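Local coordinates for protein extracellular ligand-binding receptor (Rhodopseudomonas palustris, PDB 4F06) that binds p-hydroxybenzoic acid and probably delivers such lignin-derived aromatic compounds to an ABC transporter as its solute-binding component, at residues L79-N84 with F201-P206. Numbering follows the deposited sequence.
With PHB (p-hydroxybenzoic acid), chain B.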
ATOM      1  N   LEU A  79       0.476  -0.855  10.288  1.00  6.03           N
ATOM      2  CA  LEU A  79       0.778   0.589  10.132  1.00  5.89           C
ATOM      3  C   LEU A  79       0.281   1.099   8.797  1.00  5.55           C
ATOM      4  O   LEU A  79       1.004   1.097   7.773  1.00  6.42           O
ATOM      5  CB  LEU A  79       2.256   0.956  10.419  1.00  6.59           C
ATOM      6  CG  LEU A  79       2.752   0.770  11.862  1.00  7.85           C
ATOM      7  CD1 LEU A  79       1.971   1.691  12.814  1.00 10.53           C
ATOM      8  CD2 LEU A  79       2.780  -0.676  12.339  1.00 10.59           C
ATOM      9  N   TYR A  80      -0.965   1.552   8.802  1.00  5.82           N
ATOM     10  CA  TYR A  80      -1.552   2.091   7.588  1.00  5.79           C
ATOM     11  C   TYR A  80      -0.875   3.425   7.168  1.00  5.04           C
ATOM     12  O   TYR A  80      -0.499   3.600   5.996  1.00  5.53           O
ATOM     13  CB  TYR A  80      -3.055   2.308   7.785  1.00  6.79           C
ATOM     14  CG  TYR A  80      -3.795   2.575   6.498  1.00  5.78           C
ATOM     15  CD1 TYR A  80      -3.822   1.606   5.486  1.00  6.07           C
ATOM     16  CD2 TYR A  80      -4.453   3.798   6.280  1.00  5.88           C
ATOM     17  CE1 TYR A  80      -4.478   1.856   4.279  1.00  6.80           C
ATOM     18  CE2 TYR A  80      -5.156   4.050   5.094  1.00  6.05           C
ATOM     19  CZ  TYR A  80      -5.149   3.080   4.098  1.00  6.15           C
ATOM     20  OH  TYR A  80      -5.770   3.264   2.873  1.00  7.19           O
ATOM     21  N   PHE A  81      -0.746   4.363   8.123  1.00  5.46           N
ATOM     22  CA  PHE A  81      -0.266   5.696   7.797  1.00  5.54           C
ATOM     23  C   PHE A  81       1.230   5.878   8.058  1.00  5.46           C
ATOM     24  O   PHE A  81       1.733   5.506   9.133  1.00  6.52           O
ATOM     25  CB  PHE A  81      -1.051   6.746   8.603  1.00  6.39           C
ATOM     26  CG  PHE A  81      -2.519   6.870   8.196  1.00  5.45           C
ATOM     27  CD1 PHE A  81      -2.828   7.444   6.967  1.00  6.79           C
ATOM     28  CD2 PHE A  81      -3.539   6.448   9.033  1.00  5.74           C
ATOM     29  CE1 PHE A  81      -4.148   7.592   6.572  1.00  7.59           C
ATOM     30  CE2 PHE A  81      -4.867   6.604   8.636  1.00  6.38           C
ATOM     31  CZ  PHE A  81      -5.179   7.192   7.406  1.00  7.73           C
ATOM     32  N   THR A  82       1.852   6.565   7.130  1.00  5.24           N
ATOM     33  CA  THR A  82       3.280   6.902   7.295  1.00  5.74           C
ATOM     34  C   THR A  82       3.640   7.522   8.654  1.00  6.10           C
ATOM     35  O   THR A  82       4.570   7.060   9.283  1.00  6.41           O
ATOM     36  CB  THR A  82       3.749   7.783   6.123  1.00  5.31           C
ATOM     37  OG1 THR A  82       3.942   6.988   4.964  1.00  6.29           O
ATOM     38  CG2 THR A  82       5.065   8.503   6.424  1.00  6.44           C
ATOM     39  N   PRO A  83       2.950   8.591   9.104  1.00  6.24           N
ATOM     40  CA  PRO A  83       3.348   9.215  10.377  1.00  6.82           C
ATOM     41  C   PRO A  83       3.266   8.269  11.551  1.00  6.78           C
ATOM     42  O   PRO A  83       3.982   8.420  12.532  1.00  7.43           O
ATOM     43  CB  PRO A  83       2.395  10.437  10.514  1.00  8.11           C
ATOM     44  CG  PRO A  83       1.281  10.165   9.513  1.00  8.91           C
ATOM     45  CD  PRO A  83       1.972   9.436   8.387  1.00  6.68           C
ATOM     46  N   ASN A  84       2.365   7.309  11.491  1.00  6.52           N
ATOM     47  CA  ASN A  84       2.262   6.317  12.559  1.00  6.30           C
ATOM     48  C   ASN A  84       3.408   5.339  12.534  1.00  6.73           C
ATOM     49  O   ASN A  84       4.019   5.051  13.577  1.00  7.55           O
ATOM     50  CB  ASN A  84       0.897   5.624  12.491  1.00  7.06           C
ATOM     51  CG  ASN A  84      -0.244   6.594  12.747  1.00  6.87           C
ATOM     52  OD1 ASN A  84      -0.072   7.642  13.434  1.00  8.53           O
ATOM     53  ND2 ASN A  84      -1.445   6.239  12.274  1.00  7.23           N
ATOM     54  N   PHE A 201      -2.364  11.223  -5.963  1.00  6.75           N
ATOM     55  CA  PHE A 201      -2.376  10.290  -4.854  1.00  6.26           C
ATOM     56  C   PHE A 201      -3.094  10.940  -3.665  1.00  6.10           C
ATOM     57  O   PHE A 201      -2.803  12.112  -3.347  1.00  7.07           O
ATOM     58  CB  PHE A 201      -0.947   9.963  -4.354  1.00  7.06           C
ATOM     59  CG  PHE A 201      -0.948   9.373  -2.958  1.00  6.62           C
ATOM     60  CD1 PHE A 201      -1.310   8.036  -2.708  1.00  7.33           C
ATOM     61  CD2 PHE A 201      -0.643  10.199  -1.857  1.00  7.53           C
ATOM     62  CE1 PHE A 201      -1.386   7.528  -1.435  1.00  7.17           C
ATOM     63  CE2 PHE A 201      -0.715   9.680  -0.565  1.00  8.43           C
ATOM     64  CZ  PHE A 201      -1.084   8.357  -0.343  1.00  7.40           C
ATOM     65  N   LEU A 202      -3.991  10.178  -3.035  1.00  6.21           N
ATOM     66  CA  LEU A 202      -4.486  10.470  -1.691  1.00  6.66           C
ATOM     67  C   LEU A 202      -4.533   9.095  -1.020  1.00  6.79           C
ATOM     68  O   LEU A 202      -4.648   8.074  -1.695  1.00  6.74           O
ATOM     69  CB  LEU A 202      -5.891  11.096  -1.704  1.00  7.48           C
ATOM     70  CG  LEU A 202      -6.139  12.261  -2.675  1.00  7.01           C
ATOM     71  CD1 LEU A 202      -6.572  11.772  -4.050  1.00  8.28           C
ATOM     72  CD2 LEU A 202      -7.204  13.164  -2.097  1.00  8.74           C
ATOM     73  N   PRO A 203      -4.508   9.012   0.316  1.00  6.34           N
ATOM     74  CA  PRO A 203      -4.581   7.695   0.982  1.00  6.32           C
ATOM     75  C   PRO A 203      -5.943   7.071   0.691  1.00  6.23           C
ATOM     76  O   PRO A 203      -7.005   7.748   0.709  1.00  7.29           O
ATOM     77  CB  PRO A 203      -4.444   8.040   2.477  1.00  7.56           C
ATOM     78  CG  PRO A 203      -4.852   9.496   2.563  1.00  7.56           C
ATOM     79  CD  PRO A 203      -4.370  10.133   1.261  1.00  7.08           C
ATOM     80  N   ALA A 204      -5.926   5.770   0.405  1.00  5.69           N
ATOM     81  CA  ALA A 204      -7.182   5.074   0.071  1.00  6.87           C
ATOM     82  C   ALA A 204      -8.159   5.190   1.221  1.00  6.95           C
ATOM     83  O   ALA A 204      -7.832   5.018   2.392  1.00  7.24           O
ATOM     84  CB  ALA A 204      -6.874   3.641  -0.230  1.00  7.62           C
ATOM     85  N   GLY A 205      -9.403   5.535   0.888  1.00  7.24           N
ATOM     86  CA  GLY A 205     -10.452   5.810   1.870  1.00  9.35           C
ATOM     87  C   GLY A 205     -11.293   6.969   1.408  1.00  8.21           C
ATOM     88  O   GLY A 205     -11.340   7.275   0.207  1.00  8.86           O
ATOM     89  N   PRO A 206     -11.943   7.658   2.355  1.00  8.62           N
ATOM     90  CA  PRO A 206     -12.815   8.779   1.953  1.00 10.19           C
ATOM     91  C   PRO A 206     -12.147   9.836   1.052  1.00  9.39           C
ATOM     92  O   PRO A 206     -12.794  10.329   0.110  1.00 10.72           O
ATOM     93  CB  PRO A 206     -13.245   9.384   3.290  1.00 12.03           C
ATOM     94  CG  PRO A 206     -13.306   8.160   4.183  1.00 11.78           C
ATOM     95  CD  PRO A 206     -12.088   7.340   3.796  1.00 10.33           C
TER
HETATM   96  C1' PHB B 401       0.689   6.189   3.920  1.00  5.03           C
HETATM   97  O1' PHB B 401       1.875   5.882   3.739  1.00  5.40           O
HETATM   98  O2' PHB B 401       0.319   7.003   4.835  1.00  5.57           O
HETATM   99  C1  PHB B 401      -0.332   5.622   2.985  1.00  5.47           C
HETATM  100  C2  PHB B 401       0.042   5.221   1.687  1.00  5.23           C
HETATM  101  C3  PHB B 401      -0.902   4.747   0.808  1.00  5.87           C
HETATM  102  C4  PHB B 401      -2.231   4.692   1.172  1.00  5.78           C
HETATM  103  C5  PHB B 401      -2.618   5.088   2.436  1.00  6.07           C
HETATM  104  C6  PHB B 401      -1.687   5.568   3.348  1.00  6.13           C
HETATM  105  O4  PHB B 401      -3.200   4.282   0.330  1.00  6.32           O
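In the ligand cleft of this periplasmic binding protein, between the two lobes of the fold, Tyr80 and Phe81 from the turn after strand 75-78 meet Pro203 and Ala204 from the loop after strand 197-201, with p-hydroxybenzoic acid held between them. One direct hydrogen bond joins the segments: the hydroxyl of Tyr80 gives its proton to Ala204 O, OH to O 2.7 Å. The donor lies 26° out of the carbonyl plane. With CG anti to the backbone N (chi1 -167°), the Tyr80 ring extends across the cleft, and ligand C6 lies over one of its faces, displaced toward the rim of the tyrosine ring. Beside it, Phe81 brings CE1 to 4.1 Å from Pro203 CB, the proline meeting the edge of the phenyl ring. Pro203 CB also packs on ligand C5 at 3.5 Å, while the edge of Phe201 reaches the ligand ring through CE1, 3.6 Å from C3.

The two segments grip opposite ends of the ligand. At the start of helix 82-88, Thr82 takes the carboxylate with two groups. Its N bonds O2' at 2.8 Å. Its OG1 bonds O1' at 2.6 Å. Ala105 N, Tyr149 OH and Asp232 OD1 are also hydrogen-bonded to the ligand. At the phenol end, Ala204 N donates to ligand O4 over 3.1 Å in a nearly straight bond, N-H...O 176°.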